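Local coordinates for competence protein PILN (Thermus thermophilus, PDB 4BHQ) that takes part, as its name indicates, in type IV pilus biogenesis, its periplasmic domain probably belonging to the inner-membrane platform where assembly starts, at residues A[102-108]-A[150-156]. Residues are numbered along the deposited sequence; the frame is centred on the assembly and turned at random.
Sequences IRVEFAL and SARVGVT
Val-155 O receives two backbone N-H groups, from Arg-103 N at 2.7 Å and Val-104 N at 3.1 Å, the double acceptance that marks a classic beta bulge. Beyond it, strands 104-108 and 150-156 run antiparallel (162° between their short axes), with hydrogen-bonded pairs Val-104/Val-155, Phe-106/Val-153 and Leu-108/Ala-151. Phe-106 N reaches Val-153 O at 2.8 Å in an almost straight bond (174° at the hydrogen), and the reciprocal bond closes the ring.

These pairs turn their side chains to one apolar face. Val-155 CG2 lies in the plane of the Phe-106 ring, at its edge, 3.8 Å from Phe-106 CE2, so the contact is edge-on. Beside it, Leu-108 CD1 meets Val-153 CG2 at 3.9 Å.

At the bulge Ile-102 turns back over Gly-154: its CG2 branch, anti to the backbone N, comes 3.6 Å from Gly-154 CA, while CG1 takes the side where glycine carries no CB. On the opposite face of the sheet from Phe-106, Glu-105 and Arg-152 lie across each other, their flat ends 42° apart. Arg-152 CD packs 3.9 Å from Glu-105 OE1, but Glu-105 OE2 stays 4.6 Å from Arg-152 NE and well out of the guanidinium plane, so the polar ends attract only at a distance.

Phe-106 also stacks on Phe-60 of the second subunit, whose Tyr-56 packs on Val-155; the apolar face thus contributes to the dimer interface, consistent with the dimerization family. Glu-105 OE1 forms a salt bridge with Arg-81 and OE2 a hydrogen bond with Tyr-97, while Arg-152 forms a salt bridge with Glu-134. With Arg-81 on strand 73-82 and Glu-134 on strand 131-141, these charges tie the central pair to both outer strands.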
loop_
_atom_site.group_PDB
_atom_site.type_symbol
_atom_site.label_atom_id
_atom_site.label_comp_id
_atom_site.label_asym_id
_atom_site.label_seq_id
_atom_site.Cartn_x
_atom_site.Cartn_y
_atom_site.Cartn_z
ATOM N N ILE A 102 -15.903 -6.211 10.462
ATOM C CA ILE A 102 -14.680 -6.145 9.737
ATOM C C ILE A 102 -14.360 -7.506 9.205
ATOM O O ILE A 102 -14.563 -8.523 9.869
ATOM C CB ILE A 102 -13.579 -5.570 10.683
ATOM C CG1 ILE A 102 -13.968 -4.150 11.068
ATOM C CG2 ILE A 102 -12.208 -5.547 10.062
ATOM C CD1 ILE A 102 -14.351 -3.345 9.868
ATOM N N ARG A 103 -13.791 -7.525 8.010
ATOM C CA ARG A 103 -13.339 -8.771 7.414
ATOM C C ARG A 103 -11.776 -8.897 7.442
ATOM O O ARG A 103 -11.208 -9.966 7.650
ATOM C CB ARG A 103 -13.932 -8.815 6.013
ATOM C CG ARG A 103 -13.640 -10.100 5.271
ATOM C CD ARG A 103 -14.332 -11.272 5.953
ATOM N NE ARG A 103 -13.976 -12.536 5.314
ATOM C CZ ARG A 103 -13.968 -13.712 5.919
ATOM N NH1 ARG A 103 -14.299 -13.822 7.203
ATOM N NH2 ARG A 103 -13.617 -14.780 5.234
ATOM N N VAL A 104 -11.098 -7.770 7.224
ATOM C CA VAL A 104 -9.654 -7.743 7.235
ATOM C C VAL A 104 -9.122 -6.595 8.118
ATOM O O VAL A 104 -9.677 -5.505 8.142
ATOM C CB VAL A 104 -9.092 -7.605 5.790
ATOM C CG1 VAL A 104 -7.651 -7.200 5.827
ATOM C CG2 VAL A 104 -9.222 -8.976 5.058
ATOM N N GLU A 105 -8.046 -6.860 8.829
ATOM C CA GLU A 105 -7.435 -5.808 9.634
ATOM C C GLU A 105 -5.992 -5.569 9.234
ATOM O O GLU A 105 -5.202 -6.531 9.109
ATOM C CB GLU A 105 -7.453 -6.225 11.132
ATOM C CG GLU A 105 -6.986 -5.136 12.053
ATOM C CD GLU A 105 -7.088 -5.565 13.540
ATOM O OE1 GLU A 105 -6.278 -6.367 13.986
ATOM O OE2 GLU A 105 -7.979 -5.044 14.211
ATOM N N PHE A 106 -5.644 -4.290 9.109
ATOM C CA PHE A 106 -4.266 -3.875 8.810
ATOM C C PHE A 106 -3.664 -3.253 10.045
ATOM O O PHE A 106 -4.256 -2.341 10.609
ATOM C CB PHE A 106 -4.269 -2.822 7.692
ATOM C CG PHE A 106 -4.627 -3.388 6.350
ATOM C CD1 PHE A 106 -3.669 -3.935 5.550
ATOM C CD2 PHE A 106 -5.935 -3.310 5.887
ATOM C CE1 PHE A 106 -3.976 -4.453 4.276
ATOM C CE2 PHE A 106 -6.252 -3.817 4.612
ATOM C CZ PHE A 106 -5.269 -4.423 3.834
ATOM N N ALA A 107 -2.526 -3.761 10.486
ATOM C CA ALA A 107 -1.784 -3.093 11.562
ATOM C C ALA A 107 -0.671 -2.229 10.988
ATOM O O ALA A 107 0.161 -2.713 10.187
ATOM C CB ALA A 107 -1.216 -4.152 12.517
ATOM N N LEU A 108 -0.648 -0.968 11.397
ATOM C CA LEU A 108 0.192 0.071 10.797
ATOM C C LEU A 108 1.158 0.688 11.793
ATOM O O LEU A 108 0.726 1.127 12.907
ATOM C CB LEU A 108 -0.715 1.224 10.251
ATOM C CG LEU A 108 -1.869 0.883 9.297
ATOM C CD1 LEU A 108 -2.599 2.154 8.809
ATOM C CD2 LEU A 108 -1.330 0.117 8.043
ATOM N N SER A 150 1.068 4.598 15.637
ATOM C CA SER A 150 0.517 3.288 15.331
ATOM C C SER A 150 -0.963 3.271 15.347
ATOM O O SER A 150 -1.636 4.007 16.117
ATOM C CB SER A 150 1.105 2.204 16.275
ATOM O OG SER A 150 0.585 2.370 17.574
ATOM N N ALA A 151 -1.505 2.441 14.461
ATOM C CA ALA A 151 -2.938 2.358 14.267
ATOM C C ALA A 151 -3.306 1.004 13.694
ATOM O O ALA A 151 -2.497 0.338 13.034
ATOM C CB ALA A 151 -3.439 3.491 13.330
ATOM N N ARG A 152 -4.558 0.620 13.899
ATOM C CA ARG A 152 -5.150 -0.537 13.212
ATOM C C ARG A 152 -6.302 -0.017 12.321
ATOM O O ARG A 152 -7.094 0.784 12.791
ATOM C CB ARG A 152 -5.666 -1.555 14.244
ATOM C CG ARG A 152 -4.500 -2.380 14.826
ATOM C CD ARG A 152 -4.962 -3.299 16.018
ATOM N NE ARG A 152 -5.527 -2.412 17.040
ATOM C CZ ARG A 152 -5.964 -2.754 18.239
ATOM N NH1 ARG A 152 -5.954 -4.030 18.621
ATOM N NH2 ARG A 152 -6.417 -1.791 19.057
ATOM N N VAL A 153 -6.344 -0.478 11.053
ATOM C CA VAL A 153 -7.445 -0.149 10.128
ATOM C C VAL A 153 -8.292 -1.394 9.828
ATOM O O VAL A 153 -7.754 -2.424 9.400
ATOM C CB VAL A 153 -6.930 0.510 8.815
ATOM C CG1 VAL A 153 -8.001 0.497 7.716
ATOM C CG2 VAL A 153 -6.516 1.965 9.104
ATOM N N GLY A 154 -9.619 -1.293 10.018
ATOM C CA GLY A 154 -10.485 -2.430 9.721
ATOM C C GLY A 154 -11.206 -2.172 8.378
ATOM O O GLY A 154 -11.544 -1.061 8.053
ATOM N N VAL A 155 -11.374 -3.243 7.586
ATOM C CA VAL A 155 -12.050 -3.161 6.304
ATOM C C VAL A 155 -13.190 -4.177 6.241
ATOM O O VAL A 155 -13.003 -5.356 6.544
ATOM C CB VAL A 155 -11.054 -3.470 5.121
ATOM C CG1 VAL A 155 -11.707 -3.000 3.783
ATOM C CG2 VAL A 155 -9.748 -2.698 5.388
ATOM N N THR A 156 -14.351 -3.658 5.838
ATOM C CA THR A 156 -15.596 -4.452 5.630
ATOM C C THR A 156 -15.599 -5.184 4.319
ATOM O O THR A 156 -14.882 -4.819 3.382
ATOM C CB THR A 156 -16.867 -3.594 5.568
ATOM O OG1 THR A 156 -16.807 -2.810 4.384
ATOM C CG2 THR A 156 -16.987 -2.676 6.794
#